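Local structure of amorpha-4,11-diene synthase (Artemisia annua, 4GAX) at residues E222-I227 against V553-V558; F229-D234 against L243-F248; D317-Y322 against N390-A395; E408-A413 against K452-R457. The protein probably turns farnesyl diphosphate into a sesquiterpene by metal-dependent ionisation and cyclisation, as in class I terpene synthases, here in an engineered mutant form. All coordinates share one frame; numbering follows the deposited sequence.

Interaction 1: residues E222-I227 against V553-V558; sequences EAVQYI and VKSLLV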
loop_
_atom_site.group_PDB
_atom_site.type_symbol
_atom_site.label_atom_id
_atom_site.label_comp_id
_atom_site.label_asym_id
_atom_site.label_seq_id
_atom_site.Cartn_x
_atom_site.Cartn_y
_atom_site.Cartn_z
ATOM N N GLU A 222 8.541 5.386 3.667
ATOM C CA GLU A 222 9.949 5.534 3.242
ATOM C C GLU A 222 10.431 6.975 3.407
ATOM O O GLU A 222 11.527 7.218 3.910
ATOM C CB GLU A 222 10.160 5.063 1.804
ATOM C CG GLU A 222 11.520 5.450 1.182
ATOM C CD GLU A 222 12.707 4.715 1.807
ATOM O OE1 GLU A 222 12.490 3.764 2.605
ATOM O OE2 GLU A 222 13.871 5.084 1.486
ATOM N N ALA A 223 9.594 7.929 3.025
ATOM C CA ALA A 223 9.972 9.334 3.106
ATOM C C ALA A 223 10.323 9.741 4.529
ATOM O O ALA A 223 11.360 10.372 4.757
ATOM C CB ALA A 223 8.855 10.238 2.541
ATOM N N VAL A 224 9.487 9.366 5.492
ATOM C CA VAL A 224 9.770 9.725 6.885
ATOM C C VAL A 224 11.103 9.159 7.347
ATOM O O VAL A 224 11.785 9.776 8.167
ATOM C CB VAL A 224 8.640 9.305 7.887
ATOM C CG1 VAL A 224 7.278 9.606 7.328
ATOM C CG2 VAL A 224 8.737 7.846 8.232
ATOM N N GLN A 225 11.491 7.995 6.826
ATOM C CA GLN A 225 12.758 7.387 7.242
ATOM C C GLN A 225 13.924 7.865 6.372
ATOM O O GLN A 225 15.052 7.992 6.852
ATOM C CB GLN A 225 12.668 5.849 7.202
ATOM C CG GLN A 225 11.561 5.260 8.074
ATOM C CD GLN A 225 11.354 3.764 7.837
ATOM O OE1 GLN A 225 12.162 3.103 7.175
ATOM N NE2 GLN A 225 10.261 3.226 8.382
ATOM N N TYR A 226 13.665 8.127 5.095
ATOM C CA TYR A 226 14.763 8.489 4.190
ATOM C C TYR A 226 15.219 9.936 4.377
ATOM O O TYR A 226 16.395 10.262 4.227
ATOM C CB TYR A 226 14.371 8.250 2.738
ATOM C CG TYR A 226 15.542 8.356 1.772
ATOM C CD1 TYR A 226 16.553 7.395 1.769
ATOM C CD2 TYR A 226 15.629 9.401 0.856
ATOM C CE1 TYR A 226 17.627 7.474 0.883
ATOM C CE2 TYR A 226 16.710 9.493 -0.041
ATOM C CZ TYR A 226 17.697 8.525 -0.021
ATOM O OH TYR A 226 18.763 8.610 -0.898
ATOM N N ILE A 227 14.278 10.807 4.703
ATOM C CA ILE A 227 14.584 12.215 4.852
ATOM C C ILE A 227 15.764 12.467 5.817
ATOM O O ILE A 227 16.754 13.088 5.417
ATOM C CB ILE A 227 13.316 13.036 5.200
ATOM C CG1 ILE A 227 12.427 13.179 3.957
ATOM C CG2 ILE A 227 13.710 14.416 5.708
ATOM C CD1 ILE A 227 11.063 13.832 4.239
ATOM N N VAL A 553 1.992 5.137 12.561
ATOM C CA VAL A 553 0.920 6.132 12.566
ATOM C C VAL A 553 1.442 7.465 13.102
ATOM O O VAL A 553 1.211 8.518 12.509
ATOM C CB VAL A 553 -0.284 5.654 13.407
ATOM C CG1 VAL A 553 -1.364 6.732 13.458
ATOM C CG2 VAL A 553 -0.839 4.360 12.836
ATOM N N LYS A 554 2.165 7.423 14.219
ATOM C CA LYS A 554 2.706 8.655 14.791
ATOM C C LYS A 554 3.724 9.323 13.865
ATOM O O LYS A 554 3.760 10.552 13.757
ATOM C CB LYS A 554 3.343 8.394 16.158
ATOM C CG LYS A 554 2.372 7.894 17.214
ATOM C CD LYS A 554 2.920 8.176 18.614
ATOM C CE LYS A 554 2.375 7.191 19.633
ATOM N NZ LYS A 554 2.861 7.504 21.017
ATOM N N SER A 555 4.537 8.514 13.190
ATOM C CA SER A 555 5.565 9.059 12.314
ATOM C C SER A 555 4.932 9.762 11.118
ATOM O O SER A 555 5.477 10.732 10.588
ATOM C CB SER A 555 6.538 7.964 11.861
ATOM O OG SER A 555 5.976 7.171 10.830
ATOM N N LEU A 556 3.766 9.285 10.700
ATOM C CA LEU A 556 3.054 9.907 9.579
ATOM C C LEU A 556 2.150 11.085 9.979
ATOM O O LEU A 556 2.070 12.098 9.264
ATOM C CB LEU A 556 2.248 8.841 8.808
ATOM C CG LEU A 556 2.949 8.265 7.580
ATOM C CD1 LEU A 556 4.242 7.606 7.971
ATOM C CD2 LEU A 556 2.051 7.292 6.764
ATOM N N LEU A 557 1.474 10.974 11.116
ATOM C CA LEU A 557 0.440 11.956 11.443
ATOM C C LEU A 557 0.754 12.902 12.602
ATOM O O LEU A 557 0.142 13.965 12.723
ATOM C CB LEU A 557 -0.886 11.230 11.723
ATOM C CG LEU A 557 -1.401 10.403 10.544
ATOM C CD1 LEU A 557 -2.723 9.755 10.906
ATOM C CD2 LEU A 557 -1.551 11.263 9.301
ATOM N N VAL A 558 1.691 12.529 13.464
ATOM C CA VAL A 558 1.889 13.306 14.687
ATOM C C VAL A 558 3.166 14.162 14.700
ATOM O O VAL A 558 3.110 15.372 14.943
ATOM C CB VAL A 558 1.810 12.394 15.926
ATOM C CG1 VAL A 558 2.116 13.172 17.200
ATOM C CG2 VAL A 558 0.427 11.749 16.000
#
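Ser555 OG forms a hydrogen bond with Leu552 O in the preceding turn of its own helix, and the same oxygen lies 3.9 Å from Val224 CG2 across the interface. The contact is a small helix-to-helix packing in an all-alpha terpene synthase. It joins helix 219-232, from the N-terminal part of the chain, to helix 547-557 near the C terminus. The two backbones come closest at Val224 and Ser555, whose CA atoms are 6.9 Å apart, and only about 105 Å² is buried between the segments.

Val224 carries its side of the contact with both methyls. With chi1 at -43°, CG2 sits between the backbone N and the carbonyl carbon and is directed at the serine hydroxyl. CG1 meets the CD1 methyl of Leu556 at 3.7 Å; the two side chains cross at about a right angle, and the leucine touches with CD1 alone. Phe248 of helix 238-269 also packs on Val224, while Leu556 is backed by Phe287 and Leu290 of helix 282-292. The junction is therefore one valine whose two methyls meet, on the same side, a leucine methyl and a serine hydroxyl that is already satisfied within its helix. A backbone oxygen also lies close: Ser555 O is 3.9 Å from Val224 CG1.

Interaction 2: residues F229-D234 against L243-F248; sequences FYEQQD and LAKLEF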
loop_
_atom_site.group_PDB
_atom_site.type_symbol
_atom_site.label_atom_id
_atom_site.label_comp_id
_atom_site.label_asym_id
_atom_site.label_seq_id
_atom_site.Cartn_x
_atom_site.Cartn_y
_atom_site.Cartn_z
ATOM N N PHE A 229 18.052 10.321 6.925
ATOM C CA PHE A 229 19.267 9.698 6.422
ATOM C C PHE A 229 19.873 10.578 5.326
ATOM O O PHE A 229 21.087 10.813 5.304
ATOM C CB PHE A 229 19.025 8.274 5.902
ATOM C CG PHE A 229 20.208 7.700 5.161
ATOM C CD1 PHE A 229 21.280 7.167 5.854
ATOM C CD2 PHE A 229 20.258 7.721 3.773
ATOM C CE1 PHE A 229 22.381 6.659 5.186
ATOM C CE2 PHE A 229 21.359 7.216 3.097
ATOM C CZ PHE A 229 22.423 6.683 3.812
ATOM N N TYR A 230 19.033 11.079 4.423
ATOM C CA TYR A 230 19.546 11.877 3.302
ATOM C C TYR A 230 20.186 13.164 3.832
ATOM O O TYR A 230 21.263 13.569 3.396
ATOM C CB TYR A 230 18.423 12.198 2.301
ATOM C CG TYR A 230 18.905 12.903 1.041
ATOM C CD1 TYR A 230 19.525 12.197 0.010
ATOM C CD2 TYR A 230 18.744 14.278 0.888
ATOM C CE1 TYR A 230 19.971 12.848 -1.153
ATOM C CE2 TYR A 230 19.187 14.932 -0.259
ATOM C CZ TYR A 230 19.790 14.214 -1.276
ATOM O OH TYR A 230 20.233 14.875 -2.401
ATOM N N GLU A 231 19.523 13.787 4.803
ATOM C CA GLU A 231 19.948 15.080 5.304
ATOM C C GLU A 231 21.333 14.992 5.921
ATOM O O GLU A 231 22.089 15.963 5.894
ATOM C CB GLU A 231 18.935 15.625 6.325
ATOM C CG GLU A 231 19.329 16.980 6.908
ATOM C CD GLU A 231 18.246 17.598 7.772
ATOM O OE1 GLU A 231 17.438 16.846 8.371
ATOM O OE2 GLU A 231 18.201 18.846 7.848
ATOM N N GLN A 232 21.680 13.816 6.438
ATOM C CA GLN A 232 22.962 13.633 7.108
ATOM C C GLN A 232 24.068 13.093 6.189
ATOM O O GLN A 232 25.226 12.957 6.606
ATOM C CB GLN A 232 22.798 12.755 8.362
ATOM C CG GLN A 232 22.404 11.308 8.103
ATOM C CD GLN A 232 23.592 10.426 7.734
ATOM O OE1 GLN A 232 24.604 10.387 8.443
ATOM N NE2 GLN A 232 23.476 9.726 6.609
ATOM N N GLN A 233 23.717 12.781 4.947
ATOM C CA GLN A 233 24.723 12.339 3.983
ATOM C C GLN A 233 25.595 13.500 3.528
ATOM O O GLN A 233 25.078 14.559 3.158
ATOM C CB GLN A 233 24.057 11.715 2.768
ATOM C CG GLN A 233 23.708 10.270 2.908
ATOM C CD GLN A 233 23.461 9.656 1.552
ATOM O OE1 GLN A 233 22.656 10.172 0.767
ATOM N NE2 GLN A 233 24.182 8.576 1.243
ATOM N N ASP A 234 26.911 13.290 3.540
ATOM C CA ASP A 234 27.876 14.347 3.219
ATOM C C ASP A 234 27.590 15.117 1.915
ATOM O O ASP A 234 27.625 16.352 1.890
ATOM C CB ASP A 234 29.302 13.769 3.207
ATOM C CG ASP A 234 30.096 14.161 1.961
ATOM O OD1 ASP A 234 30.181 13.341 1.017
ATOM O OD2 ASP A 234 30.646 15.285 1.928
ATOM N N LEU A 243 13.392 21.353 0.421
ATOM C CA LEU A 243 12.080 21.184 -0.177
ATOM C C LEU A 243 11.338 19.979 0.393
ATOM O O LEU A 243 10.134 20.053 0.682
ATOM C CB LEU A 243 12.232 21.004 -1.691
ATOM C CG LEU A 243 10.952 20.732 -2.479
ATOM C CD1 LEU A 243 9.934 21.844 -2.262
ATOM C CD2 LEU A 243 11.277 20.590 -3.944
ATOM N N ALA A 244 12.043 18.861 0.529
ATOM C CA ALA A 244 11.404 17.638 1.013
ATOM C C ALA A 244 10.818 17.807 2.414
ATOM O O ALA A 244 9.761 17.251 2.728
ATOM C CB ALA A 244 12.388 16.450 0.984
ATOM N N LYS A 245 11.508 18.558 3.260
ATOM C CA LYS A 245 11.051 18.704 4.639
ATOM C C LYS A 245 9.888 19.684 4.733
ATOM O O LYS A 245 8.943 19.454 5.494
ATOM C CB LYS A 245 12.196 19.148 5.545
ATOM C CG LYS A 245 13.302 18.114 5.710
ATOM C CD LYS A 245 14.492 18.728 6.494
ATOM C CE LYS A 245 14.500 18.294 7.944
ATOM N NZ LYS A 245 15.566 19.003 8.738
ATOM N N LEU A 246 9.966 20.782 3.977
ATOM C CA LEU A 246 8.884 21.774 3.942
ATOM C C LEU A 246 7.612 21.114 3.417
ATOM O O LEU A 246 6.511 21.308 3.953
ATOM C CB LEU A 246 9.253 22.955 3.037
ATOM C CG LEU A 246 9.909 24.200 3.649
ATOM C CD1 LEU A 246 10.738 23.859 4.860
ATOM C CD2 LEU A 246 10.770 24.926 2.603
ATOM N N GLU A 247 7.774 20.330 2.357
ATOM C CA GLU A 247 6.653 19.647 1.720
ATOM C C GLU A 247 6.115 18.543 2.614
ATOM O O GLU A 247 4.911 18.337 2.686
ATOM C CB GLU A 247 7.087 19.064 0.383
ATOM C CG GLU A 247 7.217 20.120 -0.697
ATOM C CD GLU A 247 5.873 20.721 -1.081
ATOM O OE1 GLU A 247 4.832 20.033 -0.928
ATOM O OE2 GLU A 247 5.863 21.880 -1.539
ATOM N N PHE A 248 7.004 17.838 3.305
ATOM C CA PHE A 248 6.540 16.789 4.196
ATOM C C PHE A 248 5.572 17.378 5.186
ATOM O O PHE A 248 4.520 16.801 5.442
ATOM C CB PHE A 248 7.681 16.147 4.980
ATOM C CG PHE A 248 7.224 14.988 5.800
ATOM C CD1 PHE A 248 7.110 13.731 5.227
ATOM C CD2 PHE A 248 6.815 15.167 7.112
ATOM C CE1 PHE A 248 6.660 12.657 5.975
ATOM C CE2 PHE A 248 6.346 14.093 7.870
ATOM C CZ PHE A 248 6.277 12.842 7.300
#
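Glu231 and Lys245 form a salt bridge across a helical hairpin, in which helix 219-232 and helix 238-269 follow each other in the chain with a short connection between them. It is the sole contact between residues 229-234 and 243-248. The nearest CA atoms, those of Glu231 and Lys245, are as far as 9.6 Å apart, so the side chains do all the bridging.

The ionic part is a fork. Lys245 NZ gives a hydrogen bond to Glu231 OE2 at 2.8 Å and a weak one to Glu231 OE1 at 2.9 Å, so the ammonium group faces both carboxylate oxygens. OE2 is met on its syn side, with the nitrogen 19° out of the carboxylate plane. Glu231 reaches across with an extended chain, its CG anti to the backbone N (chi1 179°), whereas the lysine bends at chi3 (102°) and meets it at about a right angle. Lys245 NZ has a further partner in Ser562 O, which ties the extreme C terminus to the hairpin. Apolar cover comes from Ile241 against Glu231, and from Ile227 and Met561 against the lysine.

Within 229-234 an uncharged pair of bonds converges on one carbonyl: Phe229 O accepts from the backbone N of Gln232 at 3.3 Å and from that residue's side chain as well. The side-chain bond runs from Gln232 NE2 to a lone pair of Phe229 O at 2.9 Å, in the carbonyl plane.

Interaction 3: residues D317-Y322 against N390-A395; sequences DIYDAY and NLMVEA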
loop_
_atom_site.group_PDB
_atom_site.type_symbol
_atom_site.label_atom_id
_atom_site.label_comp_id
_atom_site.label_asym_id
_atom_site.label_seq_id
_atom_site.Cartn_x
_atom_site.Cartn_y
_atom_site.Cartn_z
ATOM N N ASP A 317 -18.226 -6.988 11.286
ATOM C CA ASP A 317 -18.476 -7.247 12.696
ATOM C C ASP A 317 -19.915 -7.684 12.971
ATOM O O ASP A 317 -20.212 -8.188 14.054
ATOM C CB ASP A 317 -18.094 -6.033 13.549
ATOM C CG ASP A 317 -16.586 -5.831 13.638
ATOM O OD1 ASP A 317 -15.833 -6.724 13.182
ATOM O OD2 ASP A 317 -16.155 -4.785 14.179
ATOM N N ILE A 318 -20.806 -7.483 12.001
ATOM C CA ILE A 318 -22.172 -7.998 12.105
ATOM C C ILE A 318 -22.223 -9.426 11.568
ATOM O O ILE A 318 -22.895 -10.294 12.117
ATOM C CB ILE A 318 -23.186 -7.159 11.298
ATOM C CG1 ILE A 318 -23.261 -5.727 11.826
ATOM C CG2 ILE A 318 -24.565 -7.782 11.371
ATOM C CD1 ILE A 318 -24.156 -4.817 10.991
ATOM N N TYR A 319 -21.504 -9.673 10.482
ATOM C CA TYR A 319 -21.552 -10.990 9.858
ATOM C C TYR A 319 -20.702 -12.023 10.582
ATOM O O TYR A 319 -21.049 -13.205 10.595
ATOM C CB TYR A 319 -21.162 -10.910 8.378
ATOM C CG TYR A 319 -22.311 -10.488 7.500
ATOM C CD1 TYR A 319 -23.026 -11.424 6.763
ATOM C CD2 TYR A 319 -22.702 -9.157 7.434
ATOM C CE1 TYR A 319 -24.098 -11.040 5.964
ATOM C CE2 TYR A 319 -23.759 -8.763 6.645
ATOM C CZ TYR A 319 -24.457 -9.704 5.915
ATOM O OH TYR A 319 -25.513 -9.299 5.131
ATOM N N ASP A 320 -19.601 -11.589 11.189
ATOM C CA ASP A 320 -18.696 -12.538 11.826
ATOM C C ASP A 320 -19.359 -13.207 13.019
ATOM O O ASP A 320 -19.714 -14.382 12.964
ATOM C CB ASP A 320 -17.394 -11.871 12.258
ATOM C CG ASP A 320 -16.289 -12.881 12.522
ATOM O OD1 ASP A 320 -15.291 -12.533 13.192
ATOM O OD2 ASP A 320 -16.422 -14.032 12.053
ATOM N N ALA A 321 -19.522 -12.454 14.100
ATOM C CA ALA A 321 -20.164 -12.990 15.289
ATOM C C ALA A 321 -21.643 -12.611 15.329
ATOM O O ALA A 321 -22.523 -13.432 15.067
ATOM C CB ALA A 321 -19.450 -12.494 16.546
ATOM N N TYR A 322 -21.881 -11.339 15.615
ATOM C CA TYR A 322 -23.184 -10.789 15.983
ATOM C C TYR A 322 -24.485 -11.349 15.378
ATOM O O TYR A 322 -25.321 -11.893 16.104
ATOM C CB TYR A 322 -23.157 -9.265 15.830
ATOM C CG TYR A 322 -23.933 -8.597 16.923
ATOM C CD1 TYR A 322 -23.446 -8.577 18.223
ATOM C CD2 TYR A 322 -25.169 -8.036 16.675
ATOM C CE1 TYR A 322 -24.160 -7.992 19.240
ATOM C CE2 TYR A 322 -25.894 -7.447 17.683
ATOM C CZ TYR A 322 -25.382 -7.425 18.960
ATOM O OH TYR A 322 -26.100 -6.832 19.968
ATOM N N ASN A 390 -21.288 -12.284 -0.719
ATOM C CA ASN A 390 -20.375 -13.381 -0.417
ATOM C C ASN A 390 -20.158 -13.559 1.083
ATOM O O ASN A 390 -19.843 -14.661 1.538
ATOM C CB ASN A 390 -19.062 -13.245 -1.194
ATOM C CG ASN A 390 -19.230 -13.588 -2.667
ATOM O OD1 ASN A 390 -19.136 -14.755 -3.064
ATOM N ND2 ASN A 390 -19.493 -12.573 -3.483
ATOM N N LEU A 391 -20.333 -12.483 1.850
ATOM C CA LEU A 391 -20.408 -12.633 3.301
ATOM C C LEU A 391 -21.607 -13.519 3.646
ATOM O O LEU A 391 -21.537 -14.335 4.566
ATOM C CB LEU A 391 -20.510 -11.277 4.010
ATOM C CG LEU A 391 -19.229 -10.439 4.105
ATOM C CD1 LEU A 391 -19.502 -9.100 4.773
ATOM C CD2 LEU A 391 -18.127 -11.188 4.856
ATOM N N MET A 392 -22.697 -13.384 2.888
ATOM C CA MET A 392 -23.904 -14.178 3.142
ATOM C C MET A 392 -23.740 -15.602 2.626
ATOM O O MET A 392 -24.393 -16.533 3.121
ATOM C CB MET A 392 -25.138 -13.537 2.514
ATOM C CG MET A 392 -26.444 -14.173 2.976
ATOM S SD MET A 392 -26.659 -13.992 4.761
ATOM C CE MET A 392 -27.301 -15.610 5.196
ATOM N N VAL A 393 -22.876 -15.769 1.628
ATOM C CA VAL A 393 -22.540 -17.100 1.136
ATOM C C VAL A 393 -21.992 -17.944 2.279
ATOM O O VAL A 393 -22.475 -19.055 2.529
ATOM C CB VAL A 393 -21.504 -17.053 -0.009
ATOM C CG1 VAL A 393 -20.772 -18.393 -0.140
ATOM C CG2 VAL A 393 -22.176 -16.670 -1.320
ATOM N N GLU A 394 -21.000 -17.402 2.983
ATOM C CA GLU A 394 -20.358 -18.149 4.055
ATOM C C GLU A 394 -21.223 -18.277 5.308
ATOM O O GLU A 394 -20.964 -19.137 6.155
ATOM C CB GLU A 394 -18.973 -17.583 4.377
ATOM C CG GLU A 394 -18.889 -16.080 4.445
ATOM C CD GLU A 394 -17.459 -15.584 4.290
ATOM O OE1 GLU A 394 -16.648 -16.304 3.668
ATOM O OE2 GLU A 394 -17.143 -14.482 4.790
ATOM N N ALA A 395 -22.248 -17.433 5.428
ATOM C CA ALA A 395 -23.193 -17.576 6.529
ATOM C C ALA A 395 -24.129 -18.749 6.243
ATOM O O ALA A 395 -24.535 -19.474 7.158
ATOM C CB ALA A 395 -23.981 -16.288 6.732
#
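Met392 meets Tyr319 at the ring's edge, not over its face: SD is 5.4 Å from the ring centroid and 79° off the normal, a Met-aromatic contact whose closest pair is SD and CE1 at 4.1 Å. The face is taken by Leu391. Its CB stands over the ring in a CH-pi contact, 4.1 Å from the centroid and displaced toward the rim near CD1. Tyr319 has CG anti to its carbonyl carbon (chi1 -82°), which carries the ring toward helix 374-399.

The tyrosine lies within the sequence DDIYD, Asp316 to Asp320, which matches the aspartate-rich metal-binding motif of class I terpene synthases. A wider pi-type turn spans residues 318-322. All three touching residues are buried, and the phenol OH is hydrogen-bonded to Thr332 OG1. An alanine here is likely to leave Thr332 without that partner and open a gap facing Leu391 CB and Met392 SD.

Helix 325-337 packs against the same group: Leu328 and Phe331 touch the tyrosine, and Tyr325 and Thr332 touch Met392. Leu391 packs in addition on Ile315 and Asp316, binding helix 374-399 to the preceding turn of helix 299-322.

Interaction 4: residues E408-A413 against K452-R457; sequences ELDSVA and KGILGR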
loop_
_atom_site.group_PDB
_atom_site.type_symbol
_atom_site.label_atom_id
_atom_site.label_comp_id
_atom_site.label_asym_id
_atom_site.label_seq_id
_atom_site.Cartn_x
_atom_site.Cartn_y
_atom_site.Cartn_z
ATOM N N GLU A 408 -12.923 -22.914 -2.650
ATOM C CA GLU A 408 -13.836 -21.850 -2.257
ATOM C C GLU A 408 -13.282 -20.945 -1.155
ATOM O O GLU A 408 -13.468 -19.730 -1.196
ATOM C CB GLU A 408 -15.174 -22.454 -1.824
ATOM C CG GLU A 408 -16.055 -22.896 -2.988
ATOM C CD GLU A 408 -17.008 -24.024 -2.617
ATOM O OE1 GLU A 408 -18.127 -24.074 -3.177
ATOM O OE2 GLU A 408 -16.635 -24.873 -1.779
ATOM N N LEU A 409 -12.598 -21.533 -0.176
ATOM C CA LEU A 409 -12.088 -20.769 0.963
ATOM C C LEU A 409 -10.979 -19.790 0.563
ATOM O O LEU A 409 -10.591 -18.923 1.346
ATOM C CB LEU A 409 -11.625 -21.708 2.087
ATOM C CG LEU A 409 -11.609 -21.178 3.529
ATOM C CD1 LEU A 409 -10.207 -20.761 3.964
ATOM C CD2 LEU A 409 -12.595 -20.026 3.710
ATOM N N ASP A 410 -10.471 -19.937 -0.658
ATOM C CA ASP A 410 -9.516 -18.986 -1.216
ATOM C C ASP A 410 -10.220 -18.084 -2.230
ATOM O O ASP A 410 -9.914 -16.895 -2.352
ATOM C CB ASP A 410 -8.354 -19.725 -1.891
ATOM C CG ASP A 410 -7.045 -19.577 -1.133
ATOM O OD1 ASP A 410 -6.118 -20.383 -1.371
ATOM O OD2 ASP A 410 -6.945 -18.656 -0.299
ATOM N N SER A 411 -11.175 -18.673 -2.944
ATOM C CA SER A 411 -11.936 -17.983 -3.980
ATOM C C SER A 411 -12.909 -16.957 -3.392
ATOM O O SER A 411 -12.861 -15.776 -3.737
ATOM C CB SER A 411 -12.671 -19.014 -4.853
ATOM O OG SER A 411 -13.860 -18.492 -5.426
ATOM N N VAL A 412 -13.778 -17.404 -2.491
ATOM C CA VAL A 412 -14.767 -16.516 -1.885
ATOM C C VAL A 412 -14.105 -15.501 -0.943
ATOM O O VAL A 412 -14.703 -14.480 -0.595
ATOM C CB VAL A 412 -15.872 -17.308 -1.149
ATOM C CG1 VAL A 412 -15.484 -17.541 0.303
ATOM C CG2 VAL A 412 -17.197 -16.574 -1.230
ATOM N N ALA A 413 -12.863 -15.777 -0.558
ATOM C CA ALA A 413 -12.106 -14.878 0.308
ATOM C C ALA A 413 -11.391 -13.782 -0.479
ATOM O O ALA A 413 -10.827 -12.853 0.109
ATOM C CB ALA A 413 -11.112 -15.663 1.149
ATOM N N LYS A 452 -3.514 -10.882 -4.275
ATOM C CA LYS A 452 -3.687 -10.008 -3.121
ATOM C C LYS A 452 -4.545 -10.694 -2.054
ATOM O O LYS A 452 -4.164 -10.756 -0.878
ATOM C CB LYS A 452 -4.348 -8.697 -3.552
ATOM C CG LYS A 452 -4.580 -7.702 -2.421
ATOM C CD LYS A 452 -5.262 -6.431 -2.947
ATOM C CE LYS A 452 -5.496 -5.401 -1.834
ATOM N NZ LYS A 452 -6.188 -5.983 -0.647
ATOM N N GLY A 453 -5.689 -11.232 -2.473
ATOM C CA GLY A 453 -6.582 -11.927 -1.559
ATOM C C GLY A 453 -5.933 -13.116 -0.864
ATOM O O GLY A 453 -6.089 -13.302 0.349
ATOM N N ILE A 454 -5.204 -13.930 -1.625
ATOM C CA ILE A 454 -4.547 -15.108 -1.061
ATOM C C ILE A 454 -3.414 -14.701 -0.109
ATOM O O ILE A 454 -3.274 -15.258 0.988
ATOM C CB ILE A 454 -3.955 -16.010 -2.157
ATOM C CG1 ILE A 454 -5.060 -16.583 -3.050
ATOM C CG2 ILE A 454 -3.161 -17.154 -1.532
ATOM C CD1 ILE A 454 -4.523 -17.464 -4.175
ATOM N N LEU A 455 -2.611 -13.729 -0.532
ATOM C CA LEU A 455 -1.503 -13.236 0.284
ATOM C C LEU A 455 -2.020 -12.679 1.612
ATOM O O LEU A 455 -1.428 -12.914 2.662
ATOM C CB LEU A 455 -0.746 -12.144 -0.470
ATOM C CG LEU A 455 0.375 -11.409 0.281
ATOM C CD1 LEU A 455 1.451 -12.364 0.760
ATOM C CD2 LEU A 455 0.985 -10.346 -0.610
ATOM N N GLY A 456 -3.126 -11.940 1.548
ATOM C CA GLY A 456 -3.746 -11.369 2.730
ATOM C C GLY A 456 -4.153 -12.444 3.718
ATOM O O GLY A 456 -3.973 -12.284 4.932
ATOM N N ARG A 457 -4.699 -13.539 3.198
ATOM C CA ARG A 457 -5.089 -14.658 4.034
ATOM C C ARG A 457 -3.854 -15.321 4.629
ATOM O O ARG A 457 -3.846 -15.665 5.810
ATOM C CB ARG A 457 -5.912 -15.665 3.224
ATOM C CG ARG A 457 -6.717 -16.646 4.055
ATOM C CD ARG A 457 -7.441 -17.662 3.168
ATOM N NE ARG A 457 -6.566 -18.182 2.119
ATOM C CZ ARG A 457 -5.584 -19.058 2.322
ATOM N NH1 ARG A 457 -5.340 -19.521 3.542
ATOM N NH2 ARG A 457 -4.843 -19.468 1.302
#
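Asp410 and Arg457 cross at about a right angle, with their carboxylate and guanidinium planes 56° apart. This excludes the coplanar, two-oxygen pairing often seen between such groups. Instead a single oxygen, Asp410 OD2, lies at the guanidinium edge near its plane and takes both bonds of the salt bridge. Arg457 NH2 gives OD2 a weak, bent bond of 2.8 Å. Arg457 NE is modelled only 2.5 Å from OD2, so short that its exact length is doubtful, although the pairing itself is clear.

The arginine begins extended and then bends at chi3 (45°), which turns NE and NH2 back toward the aspartate. On the way its CD passes 3.9 Å from Leu409 O, a carbonyl oxygen buried here with no partner in the model. Ile454 lies alongside the acid, its CG1 3.9 Å from Asp410 OD2. A methionine in place of Arg457 would probably leave the Asp410 carboxylate without its countercharge and free to turn.

These side chains join two steeply crossed helical segments of the class I terpene synthase fold, whose axes approach to 9.1 Å with their directions 115° apart. Arg457 NH1 also makes a long, weak ion pair with Asp461, within a sequence resembling the family's second metal-binding motif. Behind the contact, Val412 of helix 407-416 packs on Asn390, Glu394 and Trp397 of helix 374-399, while Leu455 of helix 447-461 rests on Val500 and Trp504 of helix 489-513 and on Val529 of helix 519-535.

How the interactions relate
From the N terminus, helix 219-232 opens interaction 1, whose loop closes only at 553-558 and encloses the other three contacts. Interaction 2 opens on the same helix and closes almost at once at 243-248. Interaction 3 then closes a 67-residue loop, and interaction 4 follows with one of 38 residues; these three run in series, and none of the four cross. Two clusters result. Interactions 1 and 2, with centres 12 Å apart, touch through Val224 and Phe248; interactions 3 and 4, with centres 16 Å apart, touch through Val412 and Asn390 in the metal-binding family region. Interactions 2 and 4 lie on opposite sides of the chain's centre, about 40 Å apart between centres.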